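Local coordinates for G protein coupled receptor (Arabidopsis thaliana, PDB 3T33) that binds a zinc ion as a LanC-like protein and may take part in abscisic acid signalling, at residues 11-16 with 360-365; 77-82 with 126-131; 83-88 with 109-114; 317-322 with 353-358. All coordinates share one frame; numbering follows the deposited sequence.

Contact 1: residues 11-16 with 360-365; sequences FRNEMP and KAFASF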
loop_
_atom_site.group_PDB
_atom_site.type_symbol
_atom_site.label_atom_id
_atom_site.label_comp_id
_atom_site.label_asym_id
_atom_site.label_seq_id
_atom_site.Cartn_x
_atom_site.Cartn_y
_atom_site.Cartn_z
ATOM N N PHE A 11 0.152 20.521 0.389
ATOM C CA PHE A 11 0.876 21.466 1.242
ATOM C C PHE A 11 2.304 21.563 0.785
ATOM O O PHE A 11 2.941 20.561 0.464
ATOM C CB PHE A 11 0.850 21.006 2.687
ATOM C CG PHE A 11 -0.516 20.808 3.206
ATOM C CD1 PHE A 11 -1.359 21.907 3.413
ATOM C CD2 PHE A 11 -0.996 19.520 3.464
ATOM C CE1 PHE A 11 -2.671 21.734 3.901
ATOM C CE2 PHE A 11 -2.302 19.314 3.973
ATOM C CZ PHE A 11 -3.146 20.421 4.195
ATOM N N ARG A 12 2.806 22.782 0.715
ATOM C CA ARG A 12 4.227 22.979 0.397
ATOM C C ARG A 12 5.079 22.297 1.464
ATOM O O ARG A 12 4.853 22.466 2.668
ATOM C CB ARG A 12 4.568 24.484 0.312
ATOM C CG ARG A 12 4.081 25.185 -0.967
ATOM C CD ARG A 12 4.128 26.763 -0.807
ATOM N NE ARG A 12 3.337 27.355 0.313
ATOM C CZ ARG A 12 2.157 27.981 0.159
ATOM N NH1 ARG A 12 1.606 28.074 -1.055
ATOM N NH2 ARG A 12 1.508 28.497 1.207
ATOM N N ASN A 13 6.035 21.508 1.012
ATOM C CA ASN A 13 6.959 20.867 1.942
ATOM C C ASN A 13 8.145 21.761 2.262
ATOM O O ASN A 13 9.116 21.757 1.521
ATOM C CB ASN A 13 7.481 19.539 1.392
ATOM C CG ASN A 13 8.230 18.743 2.433
ATOM O OD1 ASN A 13 8.701 17.648 2.157
ATOM N ND2 ASN A 13 8.341 19.279 3.653
ATOM N N GLU A 14 8.063 22.498 3.363
ATOM C CA GLU A 14 9.149 23.350 3.817
ATOM C C GLU A 14 9.867 22.723 5.030
ATOM O O GLU A 14 10.782 23.332 5.626
ATOM C CB GLU A 14 8.658 24.772 4.181
ATOM C CG GLU A 14 7.805 25.562 3.133
ATOM C CD GLU A 14 8.540 25.986 1.828
ATOM O OE1 GLU A 14 9.756 25.718 1.660
ATOM O OE2 GLU A 14 7.869 26.587 0.949
ATOM N N MET A 15 9.469 21.516 5.403
ATOM C CA MET A 15 10.214 20.772 6.411
ATOM C C MET A 15 11.726 20.660 6.080
ATOM O O MET A 15 12.141 20.565 4.924
ATOM C CB MET A 15 9.593 19.393 6.614
ATOM C CG MET A 15 8.195 19.463 7.187
ATOM S SD MET A 15 7.569 17.868 7.699
ATOM C CE MET A 15 6.961 17.391 6.095
ATOM N N PRO A 16 12.549 20.701 7.115
ATOM C CA PRO A 16 14.013 20.670 6.981
ATOM C C PRO A 16 14.513 19.368 6.388
ATOM O O PRO A 16 14.028 18.279 6.763
ATOM C CB PRO A 16 14.514 20.836 8.412
ATOM C CG PRO A 16 13.308 20.724 9.297
ATOM C CD PRO A 16 12.107 21.059 8.466
ATOM N N LYS A 360 9.756 9.711 8.341
ATOM C CA LYS A 360 9.548 10.311 9.661
ATOM C C LYS A 360 8.922 11.711 9.561
ATOM O O LYS A 360 8.021 12.070 10.322
ATOM C CB LYS A 360 10.885 10.279 10.441
ATOM C CG LYS A 360 11.038 11.121 11.636
ATOM C CD LYS A 360 12.447 10.874 12.259
ATOM C CE LYS A 360 12.556 11.477 13.679
ATOM N NZ LYS A 360 13.977 11.628 14.058
ATOM N N ALA A 361 9.369 12.499 8.596
ATOM C CA ALA A 361 8.803 13.844 8.422
ATOM C C ALA A 361 7.330 13.752 8.004
ATOM O O ALA A 361 6.500 14.506 8.491
ATOM C CB ALA A 361 9.593 14.638 7.385
ATOM N N PHE A 362 6.988 12.822 7.112
ATOM C CA PHE A 362 5.567 12.792 6.687
ATOM C C PHE A 362 4.721 12.304 7.858
ATOM O O PHE A 362 3.678 12.825 8.113
ATOM C CB PHE A 362 5.377 11.903 5.470
ATOM C CG PHE A 362 5.500 12.614 4.151
ATOM C CD1 PHE A 362 6.386 13.668 3.979
ATOM C CD2 PHE A 362 4.710 12.198 3.048
ATOM C CE1 PHE A 362 6.504 14.321 2.742
ATOM C CE2 PHE A 362 4.822 12.817 1.815
ATOM C CZ PHE A 362 5.744 13.895 1.648
ATOM N N ALA A 363 5.200 11.321 8.594
ATOM C CA ALA A 363 4.481 10.850 9.752
ATOM C C ALA A 363 4.350 11.916 10.846
ATOM O O ALA A 363 3.285 12.032 11.483
ATOM C CB ALA A 363 5.124 9.612 10.311
ATOM N N SER A 364 5.437 12.661 11.085
ATOM C CA SER A 364 5.363 13.789 12.031
ATOM C C SER A 364 4.408 14.826 11.601
ATOM O O SER A 364 3.637 15.318 12.440
ATOM C CB SER A 364 6.727 14.411 12.241
ATOM O OG SER A 364 7.609 13.375 12.590
ATOM N N PHE A 365 4.398 15.156 10.301
ATOM C CA PHE A 365 3.411 16.112 9.789
ATOM C C PHE A 365 1.998 15.682 10.148
ATOM O O PHE A 365 1.226 16.450 10.764
ATOM C CB PHE A 365 3.524 16.268 8.274
ATOM C CG PHE A 365 2.500 17.253 7.689
ATOM C CD1 PHE A 365 1.255 16.813 7.237
ATOM C CD2 PHE A 365 2.801 18.614 7.593
ATOM C CE1 PHE A 365 0.292 17.746 6.728
ATOM C CE2 PHE A 365 1.862 19.532 7.079
ATOM C CZ PHE A 365 0.617 19.098 6.651
#
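Met15 and Phe11, from the irregular N-terminal arm, reach across to Ala361 and Phe365 on one side of helix 353-375, part of the all-helical LanC-like fold. The arm runs over the helix in no regular secondary structure of its own, and no hydrogen bond joins the two segments, so apolar packing carries the contact. Met15 contributes the largest share of the buried surface. Its chain turns at the thioether (chi3 -85°), which lays SD beside the methyl of Ala361, 3.8 Å from CB, while the terminal CE turns toward Ala361 and Phe365, 4.2 Å from Phe365 CB. Leu37 of helix 36-42 also packs on Met15.

The aromatic part lies at the other end. The rings of Phe11 and Phe365 meet obliquely, their planes at 42° and their centroids 5.4 Å apart. With chi1 at 180°, the Phe365 ring swings away from its own amide and its far end reaches Phe11; Met379 touches both rings.

Within the helix, the hydroxyl of Ser364 bonds to Lys360 O with OG 2.6 Å away, and the amide N of Ser364 reaches that same oxygen from the opposite face of its plane. Between the two rings the closest pair of atoms is Phe11 CD2 and Phe365 CZ, at 3.6 Å.

Contact 2: residues 77-82 with 126-131; sequences DYNLYT and FICGYA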
loop_
_atom_site.group_PDB
_atom_site.type_symbol
_atom_site.label_atom_id
_atom_site.label_comp_id
_atom_site.label_asym_id
_atom_site.label_seq_id
_atom_site.Cartn_x
_atom_site.Cartn_y
_atom_site.Cartn_z
ATOM N N ASP A 77 -20.443 -2.837 4.138
ATOM C CA ASP A 77 -19.336 -2.800 3.221
ATOM C C ASP A 77 -18.539 -4.088 3.213
ATOM O O ASP A 77 -18.643 -4.841 2.310
ATOM C CB ASP A 77 -18.484 -1.582 3.462
ATOM C CG ASP A 77 -17.696 -1.168 2.254
ATOM O OD1 ASP A 77 -17.338 0.001 2.216
ATOM O OD2 ASP A 77 -17.422 -1.995 1.361
ATOM N N TYR A 78 -17.741 -4.398 4.178
ATOM C CA TYR A 78 -17.048 -5.693 4.071
ATOM C C TYR A 78 -15.641 -5.713 3.512
ATOM O O TYR A 78 -14.810 -6.316 4.076
ATOM C CB TYR A 78 -17.916 -6.766 3.416
ATOM C CG TYR A 78 -17.495 -7.296 2.050
ATOM C CD1 TYR A 78 -16.418 -8.127 1.900
ATOM C CD2 TYR A 78 -18.217 -6.986 0.922
ATOM C CE1 TYR A 78 -16.056 -8.585 0.679
ATOM C CE2 TYR A 78 -17.871 -7.446 -0.295
ATOM C CZ TYR A 78 -16.797 -8.247 -0.421
ATOM O OH TYR A 78 -16.468 -8.696 -1.645
ATOM N N ASN A 79 -15.374 -5.053 2.411
ATOM C CA ASN A 79 -14.059 -5.130 1.822
ATOM C C ASN A 79 -12.927 -4.417 2.553
ATOM O O ASN A 79 -13.159 -3.738 3.519
ATOM C CB ASN A 79 -14.096 -4.814 0.333
ATOM C CG ASN A 79 -14.095 -3.354 0.033
ATOM O OD1 ASN A 79 -13.958 -2.543 0.900
ATOM N ND2 ASN A 79 -14.265 -3.022 -1.216
ATOM N N LEU A 80 -11.702 -4.602 2.081
ATOM C CA LEU A 80 -10.533 -4.053 2.807
ATOM C C LEU A 80 -10.476 -2.548 2.661
ATOM O O LEU A 80 -10.130 -1.813 3.611
ATOM C CB LEU A 80 -9.236 -4.695 2.300
ATOM C CG LEU A 80 -7.974 -4.392 3.083
ATOM C CD1 LEU A 80 -7.880 -5.249 4.359
ATOM C CD2 LEU A 80 -6.703 -4.565 2.185
ATOM N N TYR A 81 -10.871 -2.125 1.458
ATOM C CA TYR A 81 -10.669 -0.782 0.910
ATOM C C TYR A 81 -11.445 0.243 1.687
ATOM O O TYR A 81 -10.856 1.247 2.152
ATOM C CB TYR A 81 -11.141 -0.743 -0.559
ATOM C CG TYR A 81 -10.789 0.546 -1.229
ATOM C CD1 TYR A 81 -11.666 1.601 -1.239
ATOM C CD2 TYR A 81 -9.534 0.721 -1.811
ATOM C CE1 TYR A 81 -11.307 2.787 -1.805
ATOM C CE2 TYR A 81 -9.178 1.873 -2.377
ATOM C CZ TYR A 81 -10.045 2.906 -2.360
ATOM O OH TYR A 81 -9.674 4.050 -2.957
ATOM N N THR A 82 -12.754 0.008 1.859
ATOM C CA THR A 82 -13.567 0.905 2.677
ATOM C C THR A 82 -14.375 0.196 3.773
ATOM O O THR A 82 -14.925 0.832 4.655
ATOM C CB THR A 82 -14.492 1.830 1.827
ATOM O OG1 THR A 82 -15.206 1.064 0.831
ATOM C CG2 THR A 82 -13.681 2.880 1.131
ATOM N N PHE A 126 -7.834 -8.978 -3.356
ATOM C CA PHE A 126 -7.467 -8.712 -1.955
ATOM C C PHE A 126 -8.097 -7.431 -1.405
ATOM O O PHE A 126 -8.668 -7.454 -0.298
ATOM C CB PHE A 126 -5.931 -8.654 -1.791
ATOM C CG PHE A 126 -5.474 -8.632 -0.365
ATOM C CD1 PHE A 126 -5.352 -9.789 0.344
ATOM C CD2 PHE A 126 -5.098 -7.440 0.237
ATOM C CE1 PHE A 126 -4.920 -9.773 1.673
ATOM C CE2 PHE A 126 -4.631 -7.432 1.535
ATOM C CZ PHE A 126 -4.563 -8.604 2.254
ATOM N N ILE A 127 -7.989 -6.340 -2.150
ATOM C CA ILE A 127 -8.313 -5.029 -1.604
ATOM C C ILE A 127 -9.813 -4.722 -1.746
ATOM O O ILE A 127 -10.401 -3.987 -0.940
ATOM C CB ILE A 127 -7.509 -3.926 -2.322
ATOM C CG1 ILE A 127 -5.986 -4.032 -2.071
ATOM C CG2 ILE A 127 -8.028 -2.536 -2.014
ATOM C CD1 ILE A 127 -5.124 -3.222 -3.175
ATOM N N CYS A 128 -10.449 -5.299 -2.767
ATOM C CA CYS A 128 -11.839 -4.968 -3.008
ATOM C C CYS A 128 -12.838 -6.112 -2.924
ATOM O O CYS A 128 -14.034 -5.861 -2.964
ATOM C CB CYS A 128 -11.998 -4.184 -4.318
ATOM S SG CYS A 128 -11.436 -2.511 -4.136
ATOM N N GLY A 129 -12.367 -7.344 -2.778
ATOM C CA GLY A 129 -13.235 -8.515 -2.854
ATOM C C GLY A 129 -12.979 -9.570 -1.807
ATOM O O GLY A 129 -12.352 -9.349 -0.756
ATOM N N TYR A 130 -13.394 -10.751 -2.157
ATOM C CA TYR A 130 -13.623 -11.834 -1.263
ATOM C C TYR A 130 -12.346 -12.616 -0.971
ATOM O O TYR A 130 -12.247 -13.290 0.079
ATOM C CB TYR A 130 -14.636 -12.787 -1.993
ATOM C CG TYR A 130 -15.064 -13.949 -1.162
ATOM C CD1 TYR A 130 -15.560 -13.726 0.108
ATOM C CD2 TYR A 130 -14.968 -15.272 -1.630
ATOM C CE1 TYR A 130 -15.996 -14.784 0.950
ATOM C CE2 TYR A 130 -15.414 -16.373 -0.809
ATOM C CZ TYR A 130 -15.951 -16.099 0.509
ATOM O OH TYR A 130 -16.397 -17.080 1.421
ATOM N N ALA A 131 -11.413 -12.612 -1.930
ATOM C CA ALA A 131 -10.073 -13.210 -1.711
ATOM C C ALA A 131 -9.381 -12.509 -0.535
ATOM O O ALA A 131 -8.708 -13.135 0.250
ATOM C CB ALA A 131 -9.182 -13.122 -3.023
HETATM O O HOH W 1 -11.469 -6.974 0.252
#
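Asn79 meets the backbone of Cys128 where two loops come together, each just before a helix. The amide of Asn79 gives a weak hydrogen bond from ND2 to Cys128 O, 3.3 Å away, and the amide N of Tyr81 gives another weak one to Ile127 O. Apolar side chains also touch: Leu80 places CD2 3.6 Å from Phe126 CE2. Ile127 brings its CG2 branch to the ring edge of Tyr81, in plane, with Ile127 CG2 3.6 Å from Tyr81 CD2. The sulfur of Cys128 approaches the same tyrosine obliquely, SG lying 4.0 Å from Tyr81 CB. Farther along, the hydroxyl end of Tyr78 rests on the backbone of Gly129, while OH itself bonds to Ser121.

A water sews the loops together. It accepts from Leu80 N at 3.0 Å and donates to the carbonyl oxygens of Phe126 and Gly129, so three backbone polar groups share one molecule. Asn79 is positioned by an Asx motif: with chi1 at 82°, OD1 turns back to accept from Thr82 N at 3.0 Å, and it also takes the amide of Gly83. Thr82 OG1 in turn donates to Asp77 OD1.

The side chain of Tyr81 comes within about 4 Å of the bound zinc (nearest atoms) and touches Cys333, one of its ligands, so this junction borders the metal site. Around it, Leu80 leans on helix 84-98, Phe126 meets the rings of Trp179 and Phe183, and Tyr130, bonded through OH to Asp115, touches helices 101-118 and 147-158.

Contact 3: residues 83-88 with 109-114; sequences GVLGTA and ENVEAC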
loop_
_atom_site.group_PDB
_atom_site.type_symbol
_atom_site.label_atom_id
_atom_site.label_comp_id
_atom_site.label_asym_id
_atom_site.label_seq_id
_atom_site.Cartn_x
_atom_site.Cartn_y
_atom_site.Cartn_z
ATOM N N GLY A 83 -14.445 -1.115 3.735
ATOM C CA GLY A 83 -15.345 -1.808 4.650
ATOM C C GLY A 83 -14.659 -2.357 5.881
ATOM O O GLY A 83 -13.532 -1.908 6.285
ATOM N N VAL A 84 -15.271 -3.380 6.447
ATOM C CA VAL A 84 -14.929 -3.781 7.772
ATOM C C VAL A 84 -13.656 -4.630 7.798
ATOM O O VAL A 84 -12.981 -4.717 8.809
ATOM C CB VAL A 84 -16.157 -4.458 8.461
ATOM C CG1 VAL A 84 -15.732 -5.177 9.739
ATOM C CG2 VAL A 84 -17.214 -3.395 8.746
ATOM N N LEU A 85 -13.315 -5.214 6.660
ATOM C CA LEU A 85 -12.084 -5.938 6.558
ATOM C C LEU A 85 -10.856 -5.003 6.765
ATOM O O LEU A 85 -9.842 -5.440 7.297
ATOM C CB LEU A 85 -11.981 -6.704 5.217
ATOM C CG LEU A 85 -10.946 -7.839 5.346
ATOM C CD1 LEU A 85 -11.426 -9.078 6.205
ATOM C CD2 LEU A 85 -10.431 -8.315 4.002
ATOM N N GLY A 86 -10.968 -3.748 6.342
ATOM C CA GLY A 86 -9.973 -2.708 6.666
ATOM C C GLY A 86 -9.698 -2.658 8.154
ATOM O O GLY A 86 -8.560 -2.589 8.591
ATOM N N THR A 87 -10.734 -2.799 8.949
ATOM C CA THR A 87 -10.585 -2.780 10.395
ATOM C C THR A 87 -9.920 -4.035 10.891
ATOM O O THR A 87 -8.979 -3.940 11.700
ATOM C CB THR A 87 -11.972 -2.580 11.060
ATOM O OG1 THR A 87 -12.471 -1.293 10.653
ATOM C CG2 THR A 87 -11.883 -2.653 12.548
ATOM N N ALA A 88 -10.354 -5.207 10.397
ATOM C CA ALA A 88 -9.704 -6.430 10.759
ATOM C C ALA A 88 -8.200 -6.385 10.435
ATOM O O ALA A 88 -7.350 -6.878 11.197
ATOM C CB ALA A 88 -10.371 -7.644 10.002
ATOM N N GLU A 109 -13.128 -12.057 14.525
ATOM C CA GLU A 109 -14.539 -11.769 14.616
ATOM C C GLU A 109 -14.965 -10.846 13.483
ATOM O O GLU A 109 -16.041 -11.043 12.915
ATOM C CB GLU A 109 -14.924 -11.128 15.949
ATOM C CG GLU A 109 -14.460 -11.865 17.124
ATOM C CD GLU A 109 -15.160 -11.416 18.392
ATOM O OE1 GLU A 109 -15.941 -10.412 18.374
ATOM O OE2 GLU A 109 -14.936 -12.124 19.408
ATOM N N ASN A 110 -14.143 -9.828 13.179
ATOM C CA ASN A 110 -14.465 -8.945 12.051
ATOM C C ASN A 110 -14.493 -9.700 10.717
ATOM O O ASN A 110 -15.328 -9.390 9.866
ATOM C CB ASN A 110 -13.446 -7.834 11.923
ATOM C CG ASN A 110 -13.521 -6.811 13.061
ATOM O OD1 ASN A 110 -12.942 -5.744 12.943
ATOM N ND2 ASN A 110 -14.234 -7.119 14.134
ATOM N N VAL A 111 -13.560 -10.658 10.545
ATOM C CA VAL A 111 -13.390 -11.415 9.284
ATOM C C VAL A 111 -14.657 -12.253 9.041
ATOM O O VAL A 111 -15.305 -12.155 7.972
ATOM C CB VAL A 111 -12.133 -12.321 9.298
ATOM C CG1 VAL A 111 -11.999 -13.096 8.019
ATOM C CG2 VAL A 111 -10.849 -11.470 9.439
ATOM N N GLU A 112 -15.005 -13.044 10.060
ATOM C CA GLU A 112 -16.217 -13.844 10.067
ATOM C C GLU A 112 -17.456 -13.040 9.678
ATOM O O GLU A 112 -18.203 -13.477 8.798
ATOM C CB GLU A 112 -16.381 -14.495 11.426
ATOM C CG GLU A 112 -17.737 -15.122 11.690
ATOM C CD GLU A 112 -17.622 -16.066 12.881
ATOM O OE1 GLU A 112 -17.876 -15.612 14.049
ATOM O OE2 GLU A 112 -17.194 -17.238 12.654
ATOM N N ALA A 113 -17.681 -11.880 10.299
ATOM C CA ALA A 113 -18.761 -10.988 9.830
ATOM C C ALA A 113 -18.614 -10.553 8.365
ATOM O O ALA A 113 -19.597 -10.350 7.671
ATOM C CB ALA A 113 -18.927 -9.780 10.714
ATOM N N CYS A 114 -17.389 -10.410 7.883
ATOM C CA CYS A 114 -17.194 -9.933 6.539
ATOM C C CYS A 114 -17.531 -11.071 5.589
ATOM O O CYS A 114 -18.028 -10.839 4.491
ATOM C CB CYS A 114 -15.737 -9.477 6.368
ATOM S SG CYS A 114 -15.404 -7.796 7.072
#
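The backbones come nearest, CA to CA, at Leu85–Val111 and Ala88–Asn110, where helix 84-88 and helix 109-114 run nearly antiparallel, their axes 8.6 Å apart at 158°. This is an antiparallel helical hairpin, made by two consecutive helices, 84-98 and 101-118, of the LanC-like fold.

Small and branched side chains fill the interface. The methyl of Ala88 sits against Asn110, 3.6 Å from CB to CB, and also touches the CG2 branch of Val111. CD1 of Leu85 also touches Val111 CG2, at 4.1 Å. Val84 crosses Asn110 at about a right angle, its CG1 reaching the asparagine's CB. Leu136 of helix 130-144 packs on Leu85, Ala88 and Val111 alike, so a third helix covers this part of the hairpin.

With CG anti to the carbonyl carbon (chi1 -70°), the amide of Asn110 is directed at the first helix, where OD1 faces the methyl CG2 of Thr87 at 3.3 Å. OD1 is buried here without a hydrogen bond. Thr87 turns its own hydroxyl to Thr67 on helix 45-69 instead, while Trp68 of that helix touches Asn110.

Toward the start of helix 84-98, Cys114 inserts its sulfur against the first turn: SG lies 3.7 Å from Val84 CB and 3.3 Å from the backbone N of Leu85.

Contact 4: residues 317-322 with 353-358; sequences AGEVVW and PKYLYR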
loop_
_atom_site.group_PDB
_atom_site.type_symbol
_atom_site.label_atom_id
_atom_site.label_comp_id
_atom_site.label_asym_id
_atom_site.label_seq_id
_atom_site.Cartn_x
_atom_site.Cartn_y
_atom_site.Cartn_z
ATOM N N ALA A 317 11.530 9.215 -8.564
ATOM C CA ALA A 317 10.116 9.196 -8.213
ATOM C C ALA A 317 9.942 9.641 -6.737
ATOM O O ALA A 317 9.030 10.385 -6.420
ATOM C CB ALA A 317 9.530 7.795 -8.449
ATOM N N GLY A 318 10.865 9.221 -5.863
ATOM C CA GLY A 318 10.911 9.691 -4.483
ATOM C C GLY A 318 11.037 11.196 -4.300
ATOM O O GLY A 318 10.493 11.762 -3.325
ATOM N N GLU A 319 11.753 11.868 -5.218
ATOM C CA GLU A 319 11.868 13.350 -5.156
ATOM C C GLU A 319 10.565 14.035 -5.504
ATOM O O GLU A 319 10.219 15.040 -4.930
ATOM C CB GLU A 319 12.960 13.867 -6.094
ATOM C CG GLU A 319 14.328 13.323 -5.790
ATOM C CD GLU A 319 14.827 13.757 -4.424
ATOM O OE1 GLU A 319 14.605 14.915 -4.041
ATOM O OE2 GLU A 319 15.453 12.941 -3.737
ATOM N N VAL A 320 9.819 13.501 -6.447
ATOM C CA VAL A 320 8.498 14.046 -6.756
ATOM C C VAL A 320 7.543 13.934 -5.563
ATOM O O VAL A 320 6.805 14.883 -5.206
ATOM C CB VAL A 320 7.928 13.254 -7.895
ATOM C CG1 VAL A 320 6.489 13.709 -8.202
ATOM C CG2 VAL A 320 8.895 13.362 -9.087
ATOM N N VAL A 321 7.548 12.759 -4.931
ATOM C CA VAL A 321 6.808 12.600 -3.649
ATOM C C VAL A 321 7.321 13.570 -2.559
ATOM O O VAL A 321 6.538 14.250 -1.858
ATOM C CB VAL A 321 6.852 11.145 -3.184
ATOM C CG1 VAL A 321 5.839 10.937 -2.043
ATOM C CG2 VAL A 321 6.479 10.248 -4.386
ATOM N N TRP A 322 8.636 13.696 -2.442
ATOM C CA TRP A 322 9.136 14.611 -1.417
ATOM C C TRP A 322 8.654 16.043 -1.632
ATOM O O TRP A 322 8.299 16.724 -0.653
ATOM C CB TRP A 322 10.656 14.513 -1.259
ATOM C CG TRP A 322 11.245 15.347 -0.176
ATOM C CD1 TRP A 322 12.173 16.318 -0.341
ATOM C CD2 TRP A 322 10.993 15.267 1.251
ATOM N NE1 TRP A 322 12.485 16.869 0.870
ATOM C CE2 TRP A 322 11.793 16.245 1.863
ATOM C CE3 TRP A 322 10.150 14.481 2.059
ATOM C CZ2 TRP A 322 11.811 16.463 3.276
ATOM C CZ3 TRP A 322 10.151 14.693 3.476
ATOM C CH2 TRP A 322 10.985 15.675 4.056
ATOM N N PRO A 353 19.584 6.656 5.696
ATOM C CA PRO A 353 18.676 7.163 6.749
ATOM C C PRO A 353 17.960 8.405 6.320
ATOM O O PRO A 353 17.044 8.810 7.000
ATOM C CB PRO A 353 19.629 7.532 7.902
ATOM C CG PRO A 353 21.004 7.832 7.155
ATOM C CD PRO A 353 21.011 6.742 6.122
ATOM N N LYS A 354 18.413 9.048 5.242
ATOM C CA LYS A 354 17.670 10.169 4.634
ATOM C C LYS A 354 16.182 9.788 4.288
ATOM O O LYS A 354 15.224 10.583 4.470
ATOM C CB LYS A 354 18.408 10.602 3.338
ATOM C CG LYS A 354 17.502 11.376 2.346
ATOM C CD LYS A 354 18.200 11.961 1.102
ATOM C CE LYS A 354 18.452 10.922 0.004
ATOM N NZ LYS A 354 19.442 11.399 -1.078
ATOM N N TYR A 355 16.017 8.575 3.757
ATOM C CA TYR A 355 14.715 8.029 3.376
ATOM C C TYR A 355 13.871 7.744 4.601
ATOM O O TYR A 355 12.709 8.134 4.626
ATOM C CB TYR A 355 14.915 6.827 2.428
ATOM C CG TYR A 355 15.439 7.294 1.077
ATOM C CD1 TYR A 355 14.770 8.303 0.395
ATOM C CD2 TYR A 355 16.590 6.758 0.491
ATOM C CE1 TYR A 355 15.205 8.798 -0.844
ATOM C CE2 TYR A 355 17.057 7.232 -0.791
ATOM C CZ TYR A 355 16.345 8.257 -1.426
ATOM O OH TYR A 355 16.698 8.770 -2.655
ATOM N N LEU A 356 14.439 7.147 5.649
ATOM C CA LEU A 356 13.727 7.041 6.973
ATOM C C LEU A 356 13.304 8.392 7.528
ATOM O O LEU A 356 12.139 8.620 8.028
ATOM C CB LEU A 356 14.624 6.463 8.040
ATOM C CG LEU A 356 14.016 5.590 9.142
ATOM C CD1 LEU A 356 14.810 5.714 10.420
ATOM C CD2 LEU A 356 12.523 5.786 9.384
ATOM N N TYR A 357 14.259 9.309 7.440
ATOM C CA TYR A 357 13.956 10.650 7.857
ATOM C C TYR A 357 12.764 11.239 7.083
ATOM O O TYR A 357 11.930 11.949 7.640
ATOM C CB TYR A 357 15.172 11.560 7.710
ATOM C CG TYR A 357 14.786 12.943 7.993
ATOM C CD1 TYR A 357 14.565 13.380 9.301
ATOM C CD2 TYR A 357 14.523 13.803 6.967
ATOM C CE1 TYR A 357 14.145 14.680 9.557
ATOM C CE2 TYR A 357 14.101 15.035 7.210
ATOM C CZ TYR A 357 13.927 15.490 8.496
ATOM O OH TYR A 357 13.490 16.811 8.645
ATOM N N ARG A 358 12.718 10.995 5.782
ATOM C CA ARG A 358 11.612 11.490 4.988
ATOM C C ARG A 358 10.269 10.872 5.385
ATOM O O ARG A 358 9.288 11.582 5.429
ATOM C CB ARG A 358 11.915 11.415 3.494
ATOM C CG ARG A 358 12.871 12.533 3.057
ATOM C CD ARG A 358 13.263 12.374 1.598
ATOM N NE ARG A 358 14.153 13.455 1.206
ATOM C CZ ARG A 358 14.518 13.740 -0.038
ATOM N NH1 ARG A 358 14.076 13.027 -1.054
ATOM N NH2 ARG A 358 15.351 14.741 -0.241
HETATM O O HOH W 2 14.513 10.398 -3.632
#
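Arg358 reaches across to Glu319 and Trp322 and uses its guanidinium in several ways at once. NH1 donates to Glu319 OE2 in a salt bridge 3.0 Å long, with an N-H...O angle of 153°. The donor meets OE2 from above the carboxylate plane, and the two flat groups stand 64° apart. NH2 has a second carboxylate, that of Glu17, which also accepts from Trp322 NE1; one acidic side chain thus serves both partners of the stack. OE2 of Glu319 takes a further bond from a water 2.7 Å away, and that water accepts from Tyr355 OH.

The segments belong to helices 308-324 and 353-375 of the LanC-like helical fold, and with 12.2 Å between their axes, long side chains do the bridging. Extended from CG to NE, the arginine crosses one face of the indole. The guanidinium stacks flat on it, planes 4° apart, with CZ of Arg358 3.7 Å from the centroid of the five-membered ring of Trp322 in a cation-pi contact. CG forms a CH-pi contact over the six-membered ring. Lys354 CD sits over the rim of the opposite face of the guanidinium.

In the fold
Contacts 1 and 4 share helix 353-375 and touch, their centres 10 Å apart: Phe362 of contact 1 packs on Trp322 of contact 4, and Asn13 and Pro16 of the arm lie against Trp322 and Tyr357. Contacts 2 and 3 form a second pair, centres 9 Å apart, where Leu85 N lies 3.2 Å from Tyr78 O in a probable hydrogen bond. Centres of one pair are 30 to 33 Å from those of the other, contact 2 being on the opposite side of the chain's centre from contacts 1 and 4. Contact 2 borders the zinc held by Cys288, Cys333 and His334; in contact 1 the side chain of Phe362 is about 12 Å from that of His334. Along the chain, contact 1 encloses the others.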